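Local structure of thiamin pyrophosphokinase (Geobacillus thermodenitrificans, 3K94) at residues Y151-T165 against F197-D211. The protein probably catalyses the ATP-dependent pyrophosphorylation of thiamine to thiamine diphosphate. Numbering follows the deposited sequence.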
ATOM      1  N   TYR B 151       1.788  14.698   7.577  1.00 24.82           N
ATOM      2  CA  TYR B 151       3.014  14.106   7.077  1.00 24.24           C
ATOM      3  C   TYR B 151       3.084  14.119   5.557  1.00 27.15           C
ATOM      4  O   TYR B 151       2.064  13.982   4.881  1.00 27.33           O
ATOM      5  CB  TYR B 151       3.139  12.688   7.601  1.00 28.17           C
ATOM      6  CG  TYR B 151       2.711  12.554   9.051  1.00 32.47           C
ATOM      7  CD1 TYR B 151       3.427  13.171  10.078  1.00 30.76           C
ATOM      8  CD2 TYR B 151       1.596  11.808   9.391  1.00 33.36           C
ATOM      9  CE1 TYR B 151       3.029  13.044  11.411  1.00 31.25           C
ATOM     10  CE2 TYR B 151       1.198  11.671  10.711  1.00 34.23           C
ATOM     11  CZ  TYR B 151       1.913  12.286  11.714  1.00 31.91           C
ATOM     12  OH  TYR B 151       1.489  12.140  13.011  1.00 33.83           O
ATOM     13  N   VAL B 152       4.292  14.297   5.031  1.00 24.69           N
ATOM     14  CA  VAL B 152       4.543  14.207   3.597  1.00 24.47           C
ATOM     15  C   VAL B 152       5.719  13.266   3.349  1.00 23.74           C
ATOM     16  O   VAL B 152       6.756  13.365   4.007  1.00 27.96           O
ATOM     17  CB  VAL B 152       4.839  15.588   2.969  1.00 26.65           C
ATOM     18  CG1 VAL B 152       4.952  15.479   1.444  1.00 25.35           C
ATOM     19  CG2 VAL B 152       3.754  16.584   3.342  1.00 29.48           C
ATOM     20  N   SER B 153       5.560  12.346   2.407  1.00 21.23           N
ATOM     21  CA  SER B 153       6.649  11.443   2.059  1.00 23.65           C
ATOM     22  C   SER B 153       6.831  11.416   0.556  1.00 23.37           C
ATOM     23  O   SER B 153       5.849  11.449  -0.203  1.00 21.11           O
ATOM     24  CB  SER B 153       6.383  10.029   2.576  1.00 22.16           C
ATOM     25  OG  SER B 153       6.034  10.070   3.942  1.00 24.44           O
ATOM     26  N   TYR B 154       8.089  11.384   0.133  1.00 19.61           N
ATOM     27  CA  TYR B 154       8.417  11.259  -1.275  1.00 21.43           C
ATOM     28  C   TYR B 154       9.177   9.972  -1.496  1.00 24.86           C
ATOM     29  O   TYR B 154      10.143   9.678  -0.778  1.00 22.07           O
ATOM     30  CB  TYR B 154       9.251  12.445  -1.748  1.00 21.61           C
ATOM     31  CG  TYR B 154       8.478  13.733  -1.714  1.00 20.74           C
ATOM     32  CD1 TYR B 154       7.568  14.037  -2.712  1.00 16.32           C
ATOM     33  CD2 TYR B 154       8.647  14.644  -0.675  1.00 18.19           C
ATOM     34  CE1 TYR B 154       6.847  15.211  -2.682  1.00 18.71           C
ATOM     35  CE2 TYR B 154       7.940  15.818  -0.641  1.00 21.63           C
ATOM     36  CZ  TYR B 154       7.033  16.099  -1.643  1.00 21.17           C
ATOM     37  OH  TYR B 154       6.312  17.271  -1.611  1.00 23.39           O
ATOM     38  N   ILE B 155       8.724   9.207  -2.483  1.00 21.63           N
ATOM     39  CA  ILE B 155       9.358   7.955  -2.850  1.00 22.32           C
ATOM     40  C   ILE B 155       9.613   7.919  -4.347  1.00 26.22           C
ATOM     41  O   ILE B 155       8.691   8.113  -5.135  1.00 28.50           O
ATOM     42  CB  ILE B 155       8.495   6.757  -2.448  1.00 23.22           C
ATOM     43  CG1 ILE B 155       8.309   6.742  -0.938  1.00 24.40           C
ATOM     44  CG2 ILE B 155       9.140   5.449  -2.909  1.00 23.79           C
ATOM     45  CD1 ILE B 155       7.391   5.646  -0.442  1.00 28.28           C
ATOM     46  N   PRO B 156      10.873   7.684  -4.749  1.00 27.32           N
ATOM     47  CA  PRO B 156      11.211   7.590  -6.174  1.00 29.92           C
ATOM     48  C   PRO B 156      10.622   6.317  -6.786  1.00 28.51           C
ATOM     49  O   PRO B 156      10.759   5.250  -6.212  1.00 26.92           O
ATOM     50  CB  PRO B 156      12.736   7.485  -6.157  1.00 32.40           C
ATOM     51  CG  PRO B 156      13.033   6.799  -4.875  1.00 32.05           C
ATOM     52  CD  PRO B 156      12.017   7.333  -3.891  1.00 32.26           C
ATOM     53  N   VAL B 157       9.955   6.441  -7.924  1.00 26.44           N
ATOM     54  CA  VAL B 157       9.419   5.288  -8.630  1.00 24.11           C
ATOM     55  C   VAL B 157      10.423   4.821  -9.683  1.00 27.95           C
ATOM     56  O   VAL B 157      10.688   3.626  -9.832  1.00 33.41           O
ATOM     57  CB  VAL B 157       8.066   5.625  -9.296  1.00 28.50           C
ATOM     58  CG1 VAL B 157       7.617   4.497 -10.196  1.00 33.22           C
ATOM     59  CG2 VAL B 157       7.012   5.921  -8.235  1.00 27.50           C
ATOM     60  N   SER B 158      10.982   5.780 -10.411  1.00 26.87           N
ATOM     61  CA  SER B 158      12.045   5.510 -11.373  1.00 28.51           C
ATOM     62  C   SER B 158      13.363   5.256 -10.646  1.00 34.01           C
ATOM     63  O   SER B 158      13.504   5.571  -9.459  1.00 35.91           O
ATOM     64  CB  SER B 158      12.200   6.707 -12.295  1.00 24.49           C
ATOM     65  OG  SER B 158      12.448   7.857 -11.511  1.00 29.82           O
ATOM     66  N   GLU B 159      14.336   4.701 -11.361  1.00 34.68           N
ATOM     67  CA  GLU B 159      15.623   4.375 -10.758  1.00 38.53           C
ATOM     68  C   GLU B 159      16.295   5.609 -10.144  1.00 34.52           C
ATOM     69  O   GLU B 159      16.943   5.530  -9.095  1.00 31.93           O
ATOM     70  CB  GLU B 159      16.544   3.704 -11.779  1.00 46.18           C
ATOM     71  CG  GLU B 159      17.422   2.632 -11.175  1.00 59.02           C
ATOM     72  CD  GLU B 159      16.624   1.644 -10.337  1.00 69.87           C
ATOM     73  OE1 GLU B 159      15.465   1.340 -10.710  1.00 75.11           O
ATOM     74  OE2 GLU B 159      17.150   1.173  -9.306  1.00 70.87           O
ATOM     75  N   THR B 160      16.145   6.752 -10.798  1.00 30.06           N
ATOM     76  CA  THR B 160      16.673   7.985 -10.238  1.00 29.98           C
ATOM     77  C   THR B 160      15.682   9.119 -10.436  1.00 27.48           C
ATOM     78  O   THR B 160      14.832   9.071 -11.322  1.00 27.71           O
ATOM     79  CB  THR B 160      18.052   8.369 -10.837  1.00 41.28           C
ATOM     80  OG1 THR B 160      17.876   8.990 -12.111  1.00 40.01           O
ATOM     81  CG2 THR B 160      18.943   7.144 -10.998  1.00 43.83           C
ATOM     82  N   VAL B 161      15.782  10.121  -9.576  1.00 30.47           N
ATOM     83  CA  VAL B 161      14.994  11.339  -9.685  1.00 30.05           C
ATOM     84  C   VAL B 161      15.953  12.507  -9.515  1.00 33.50           C
ATOM     85  O   VAL B 161      16.570  12.658  -8.461  1.00 36.05           O
ATOM     86  CB  VAL B 161      13.907  11.406  -8.606  1.00 27.14           C
ATOM     87  CG1 VAL B 161      13.375  12.831  -8.471  1.00 26.81           C
ATOM     88  CG2 VAL B 161      12.769  10.417  -8.923  1.00 23.95           C
ATOM     89  N   ALA B 162      16.095  13.321 -10.556  1.00 35.28           N
ATOM     90  CA  ALA B 162      17.119  14.365 -10.549  1.00 33.21           C
ATOM     91  C   ALA B 162      16.594  15.723 -10.125  1.00 31.66           C
ATOM     92  O   ALA B 162      15.406  16.028 -10.287  1.00 27.30           O
ATOM     93  CB  ALA B 162      17.806  14.461 -11.907  1.00 32.69           C
ATOM     94  N   GLU B 163      17.514  16.517  -9.580  1.00 28.74           N
ATOM     95  CA  GLU B 163      17.287  17.892  -9.166  1.00 29.02           C
ATOM     96  C   GLU B 163      16.025  18.057  -8.335  1.00 28.92           C
ATOM     97  O   GLU B 163      15.237  18.972  -8.552  1.00 31.16           O
ATOM     98  CB  GLU B 163      17.270  18.832 -10.373  1.00 33.77           C
ATOM     99  CG  GLU B 163      18.512  18.753 -11.249  1.00 42.07           C
ATOM    100  CD  GLU B 163      18.405  19.652 -12.471  1.00 51.79           C
ATOM    101  OE1 GLU B 163      17.955  20.808 -12.320  1.00 57.55           O
ATOM    102  OE2 GLU B 163      18.758  19.206 -13.583  1.00 53.69           O
ATOM    103  N   PHE B 164      15.839  17.163  -7.373  1.00 28.44           N
ATOM    104  CA  PHE B 164      14.712  17.279  -6.473  1.00 21.56           C
ATOM    105  C   PHE B 164      14.880  18.510  -5.572  1.00 26.14           C
ATOM    106  O   PHE B 164      15.906  18.677  -4.922  1.00 24.05           O
ATOM    107  CB  PHE B 164      14.564  16.005  -5.654  1.00 20.74           C
ATOM    108  CG  PHE B 164      13.331  15.979  -4.830  1.00 25.84           C
ATOM    109  CD1 PHE B 164      12.084  16.011  -5.438  1.00 26.68           C
ATOM    110  CD2 PHE B 164      13.404  15.934  -3.448  1.00 26.43           C
ATOM    111  CE1 PHE B 164      10.932  15.997  -4.678  1.00 25.21           C
ATOM    112  CE2 PHE B 164      12.252  15.903  -2.689  1.00 26.11           C
ATOM    113  CZ  PHE B 164      11.011  15.929  -3.310  1.00 23.23           C
ATOM    114  N   THR B 165      13.867  19.374  -5.545  1.00 27.97           N
ATOM    115  CA  THR B 165      13.952  20.627  -4.800  1.00 27.99           C
ATOM    116  C   THR B 165      12.651  20.923  -4.067  1.00 24.84           C
ATOM    117  O   THR B 165      11.566  20.824  -4.644  1.00 25.41           O
ATOM    118  CB  THR B 165      14.286  21.802  -5.739  1.00 32.19           C
ATOM    119  OG1 THR B 165      15.573  21.587  -6.328  1.00 34.40           O
ATOM    120  CG2 THR B 165      14.267  23.136  -4.982  1.00 28.18           C
ATOM    121  N   PHE B 197       7.364  21.216  -4.709  1.00 18.36           N
ATOM    122  CA  PHE B 197       8.405  20.241  -5.004  1.00 21.86           C
ATOM    123  C   PHE B 197       8.629  20.243  -6.496  1.00 23.08           C
ATOM    124  O   PHE B 197       7.699  20.481  -7.251  1.00 23.42           O
ATOM    125  CB  PHE B 197       8.102  18.825  -4.458  1.00 21.47           C
ATOM    126  CG  PHE B 197       6.861  18.162  -5.029  1.00 20.98           C
ATOM    127  CD1 PHE B 197       5.601  18.465  -4.527  1.00 19.03           C
ATOM    128  CD2 PHE B 197       6.966  17.182  -6.012  1.00 22.47           C
ATOM    129  CE1 PHE B 197       4.452  17.837  -5.026  1.00 20.79           C
ATOM    130  CE2 PHE B 197       5.822  16.533  -6.527  1.00 17.73           C
ATOM    131  CZ  PHE B 197       4.561  16.868  -6.029  1.00 23.96           C
ATOM    132  N   SER B 198       9.862  20.009  -6.924  1.00 22.69           N
ATOM    133  CA  SER B 198      10.144  19.959  -8.349  1.00 25.36           C
ATOM    134  C   SER B 198      11.291  19.015  -8.610  1.00 21.84           C
ATOM    135  O   SER B 198      12.112  18.762  -7.732  1.00 26.53           O
ATOM    136  CB  SER B 198      10.470  21.357  -8.900  1.00 28.85           C
ATOM    137  OG  SER B 198      11.713  21.841  -8.405  1.00 33.83           O
ATOM    138  N   PHE B 199      11.351  18.495  -9.825  1.00 20.67           N
ATOM    139  CA  PHE B 199      12.434  17.619 -10.226  1.00 23.70           C
ATOM    140  C   PHE B 199      12.493  17.643 -11.734  1.00 29.51           C
ATOM    141  O   PHE B 199      11.488  17.921 -12.382  1.00 27.26           O
ATOM    142  CB  PHE B 199      12.253  16.189  -9.677  1.00 26.82           C
ATOM    143  CG  PHE B 199      10.928  15.541 -10.029  1.00 27.51           C
ATOM    144  CD1 PHE B 199       9.774  15.857  -9.320  1.00 26.86           C
ATOM    145  CD2 PHE B 199      10.846  14.596 -11.046  1.00 25.40           C
ATOM    146  CE1 PHE B 199       8.552  15.261  -9.633  1.00 25.94           C
ATOM    147  CE2 PHE B 199       9.625  13.978 -11.363  1.00 27.20           C
ATOM    148  CZ  PHE B 199       8.474  14.313 -10.658  1.00 23.45           C
ATOM    149  N   SER B 200      13.663  17.355 -12.293  1.00 33.83           N
ATOM    150  CA  SER B 200      13.862  17.511 -13.734  1.00 35.41           C
ATOM    151  C   SER B 200      13.834  16.185 -14.477  1.00 30.75           C
ATOM    152  O   SER B 200      13.635  16.151 -15.686  1.00 31.90           O
ATOM    153  CB  SER B 200      15.196  18.214 -14.010  1.00 33.43           C
ATOM    154  OG  SER B 200      16.271  17.350 -13.694  1.00 32.79           O
ATOM    155  N   GLU B 201      14.055  15.092 -13.756  1.00 30.56           N
ATOM    156  CA  GLU B 201      14.059  13.768 -14.372  1.00 36.47           C
ATOM    157  C   GLU B 201      13.415  12.725 -13.478  1.00 32.12           C
ATOM    158  O   GLU B 201      13.509  12.808 -12.253  1.00 26.49           O
ATOM    159  CB  GLU B 201      15.482  13.314 -14.678  1.00 44.22           C
ATOM    160  CG  GLU B 201      16.162  14.080 -15.779  1.00 57.55           C
ATOM    161  CD  GLU B 201      17.502  13.477 -16.132  1.00 65.62           C
ATOM    162  OE1 GLU B 201      17.787  12.356 -15.653  1.00 66.60           O
ATOM    163  OE2 GLU B 201      18.266  14.121 -16.884  1.00 68.96           O
ATOM    164  N   GLY B 202      12.785  11.737 -14.105  1.00 30.85           N
ATOM    165  CA  GLY B 202      12.287  10.573 -13.394  1.00 32.92           C
ATOM    166  C   GLY B 202      10.815  10.622 -13.030  1.00 31.34           C
ATOM    167  O   GLY B 202      10.051  11.420 -13.576  1.00 31.08           O
ATOM    168  N   ILE B 203      10.425   9.758 -12.095  1.00 27.56           N
ATOM    169  CA  ILE B 203       9.031   9.606 -11.701  1.00 24.47           C
ATOM    170  C   ILE B 203       8.946   9.473 -10.192  1.00 24.87           C
ATOM    171  O   ILE B 203       9.609   8.624  -9.603  1.00 27.58           O
ATOM    172  CB  ILE B 203       8.395   8.354 -12.321  1.00 24.92           C
ATOM    173  CG1 ILE B 203       8.589   8.340 -13.838  1.00 22.19           C
ATOM    174  CG2 ILE B 203       6.904   8.274 -11.974  1.00 23.55           C
ATOM    175  CD1 ILE B 203       7.892   7.182 -14.500  1.00 26.00           C
ATOM    176  N   LEU B 204       8.112  10.289  -9.563  1.00 18.88           N
ATOM    177  CA  LEU B 204       8.152  10.407  -8.111  1.00 21.92           C
ATOM    178  C   LEU B 204       6.782  10.262  -7.473  1.00 25.75           C
ATOM    179  O   LEU B 204       5.799  10.846  -7.944  1.00 25.41           O
ATOM    180  CB  LEU B 204       8.743  11.759  -7.722  1.00 23.95           C
ATOM    181  CG  LEU B 204       8.949  12.028  -6.236  1.00 24.86           C
ATOM    182  CD1 LEU B 204      10.200  11.300  -5.764  1.00 21.43           C
ATOM    183  CD2 LEU B 204       9.079  13.520  -5.974  1.00 23.06           C
HETATM  184  N   MSE B 205       6.723   9.501  -6.388  1.00 21.56           N
HETATM  185  CA  MSE B 205       5.481   9.326  -5.659  1.00 22.91           C
HETATM  186  C   MSE B 205       5.425  10.232  -4.444  1.00 23.68           C
HETATM  187  O   MSE B 205       6.383  10.311  -3.683  1.00 21.75           O
HETATM  188  CB  MSE B 205       5.322   7.865  -5.225  1.00 23.82           C
HETATM  189  CG  MSE B 205       4.093   7.622  -4.375  1.00 25.75           C
HETATM  190 SE   MSE B 205       3.821   5.732  -3.880  1.00 39.97          SE
HETATM  191  CE  MSE B 205       5.619   5.293  -3.287  1.00138.37           C
HETATM  192  N   MSE B 206       4.302  10.921  -4.260  1.00 24.48           N
HETATM  193  CA  MSE B 206       4.078  11.649  -3.015  1.00 21.64           C
HETATM  194  C   MSE B 206       2.927  11.065  -2.214  1.00 21.53           C
HETATM  195  O   MSE B 206       1.861  10.803  -2.754  1.00 19.18           O
HETATM  196  CB  MSE B 206       3.815  13.136  -3.253  1.00 18.07           C
HETATM  197  CG  MSE B 206       3.529  13.887  -1.941  1.00 20.17           C
HETATM  198 SE   MSE B 206       3.213  15.831  -2.117  1.00 34.66          SE
HETATM  199  CE  MSE B 206       1.732  15.814  -3.415  1.00 18.56           C
ATOM    200  N   ILE B 207       3.150  10.858  -0.922  1.00 22.06           N
ATOM    201  CA  ILE B 207       2.061  10.505  -0.028  1.00 19.59           C
ATOM    202  C   ILE B 207       1.946  11.533   1.092  1.00 17.96           C
ATOM    203  O   ILE B 207       2.916  11.805   1.792  1.00 20.41           O
ATOM    204  CB  ILE B 207       2.234   9.095   0.556  1.00 18.07           C
ATOM    205  CG1 ILE B 207       2.202   8.052  -0.566  1.00 18.89           C
ATOM    206  CG2 ILE B 207       1.129   8.817   1.580  1.00 21.45           C
ATOM    207  CD1 ILE B 207       2.762   6.680  -0.164  1.00 22.03           C
ATOM    208  N   ARG B 208       0.767  12.134   1.221  1.00 21.82           N
ATOM    209  CA  ARG B 208       0.470  13.005   2.350  1.00 20.15           C
ATOM    210  C   ARG B 208      -0.464  12.227   3.234  1.00 20.26           C
ATOM    211  O   ARG B 208      -1.454  11.674   2.764  1.00 24.54           O
ATOM    212  CB  ARG B 208      -0.187  14.320   1.906  1.00 23.77           C
ATOM    213  CG  ARG B 208       0.649  15.157   0.948  1.00 23.61           C
ATOM    214  CD  ARG B 208      -0.080  16.444   0.551  1.00 25.36           C
ATOM    215  NE  ARG B 208      -0.085  17.423   1.638  1.00 27.35           N
ATOM    216  CZ  ARG B 208      -0.614  18.648   1.571  1.00 29.12           C
ATOM    217  NH1 ARG B 208      -1.202  19.087   0.461  1.00 21.87           N
ATOM    218  NH2 ARG B 208      -0.562  19.434   2.634  1.00 34.31           N
ATOM    219  N   SER B 209      -0.153  12.151   4.515  1.00 19.09           N
ATOM    220  CA  SER B 209      -0.943  11.307   5.379  1.00 20.97           C
ATOM    221  C   SER B 209      -1.199  11.934   6.738  1.00 24.04           C
ATOM    222  O   SER B 209      -0.660  12.989   7.063  1.00 21.32           O
ATOM    223  CB  SER B 209      -0.262   9.944   5.547  1.00 20.24           C
ATOM    224  OG  SER B 209       1.063  10.076   6.045  1.00 23.95           O
ATOM    225  N   SER B 210      -2.020  11.256   7.524  1.00 26.20           N
ATOM    226  CA  SER B 210      -2.319  11.664   8.880  1.00 30.56           C
ATOM    227  C   SER B 210      -2.430  10.406   9.737  1.00 29.32           C
ATOM    228  O   SER B 210      -2.490   9.302   9.210  1.00 27.57           O
ATOM    229  CB  SER B 210      -3.638  12.432   8.910  1.00 30.26           C
ATOM    230  OG  SER B 210      -4.295  12.238  10.142  1.00 37.49           O
ATOM    231  N   ASP B 211      -2.434  10.571  11.053  1.00 32.01           N
ATOM    232  CA  ASP B 211      -2.789   9.479  11.964  1.00 36.76           C
ATOM    233  C   ASP B 211      -3.479  10.068  13.201  1.00 39.44           C
ATOM    234  O   ASP B 211      -3.675  11.282  13.272  1.00 37.26           O
ATOM    235  CB  ASP B 211      -1.568   8.612  12.334  1.00 31.75           C
ATOM    236  CG  ASP B 211      -0.374   9.436  12.819  1.00 38.02           C
ATOM    237  OD1 ASP B 211      -0.568  10.590  13.266  1.00 39.71           O
ATOM    238  OD2 ASP B 211       0.768   8.915  12.757  1.00 34.65           O
TER
HETATM  239  O   HOH W   1       3.164  10.828   4.397  1.00 31.13           O
HETATM  240  O   HOH W   2      14.197  21.065  -9.571  1.00 38.28           O
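The ring of Y154 puts CE1 over the centre of one face of F197, 3.7 Å above that ring's plane, yet the planes meet at 52°, so the pair is oblique rather than stacked. F164 sets CZ against one face of Y154, toward its rim, and F199 likewise receives L204 CB, with G202 O in plane at its edge. L204 CD2 touches both the F164 and Y154 rings, 3.4 Å from F164 CE1 and 3.6 Å from Y154 CD1. Selenomethionine M206 runs alongside Y154, its SE 4.7 Å from the ring centroid and 55° off the normal, an oblique Met-aromatic contact. Among these apolar groups Y154 OH is buried without a hydrogen-bonding partner.

At the far end, the edge of Y151 meets the carboxylate of D211: OH donates to OD1 over 2.6 Å, on the syn side but somewhat out of the carboxylate plane, with ring and carboxylate planes steeply inclined to each other. The same carboxylate bridges to R105 of the second subunit, whose guanidinium also makes a cation-pi contact with Y151.

Where the strands part, S158 OG both accepts from I203 N (2.8 Å) and donates to T160 O. Its chi1 of 56° puts OG within reach of both, and it meets T160 O from above the carbonyl plane. I203 O in turn takes N-H groups from V157 and S158. One water joins S153 OG, I207 O and S209 OG on the face that carries I155 and I207, which pack on F110 of the second subunit; S209 OG also hydrogen-bonds to D107 of that subunit.

Paired hydrogen bonds at Y151-S209, S153-I207 and I155-M205, with strand axes 4.6 Å apart, define an antiparallel ladder; the rings pack between it and the 165-167/194-199 strand pair, as in a beta-sandwich, consistent with the thiamine-binding domain of this family.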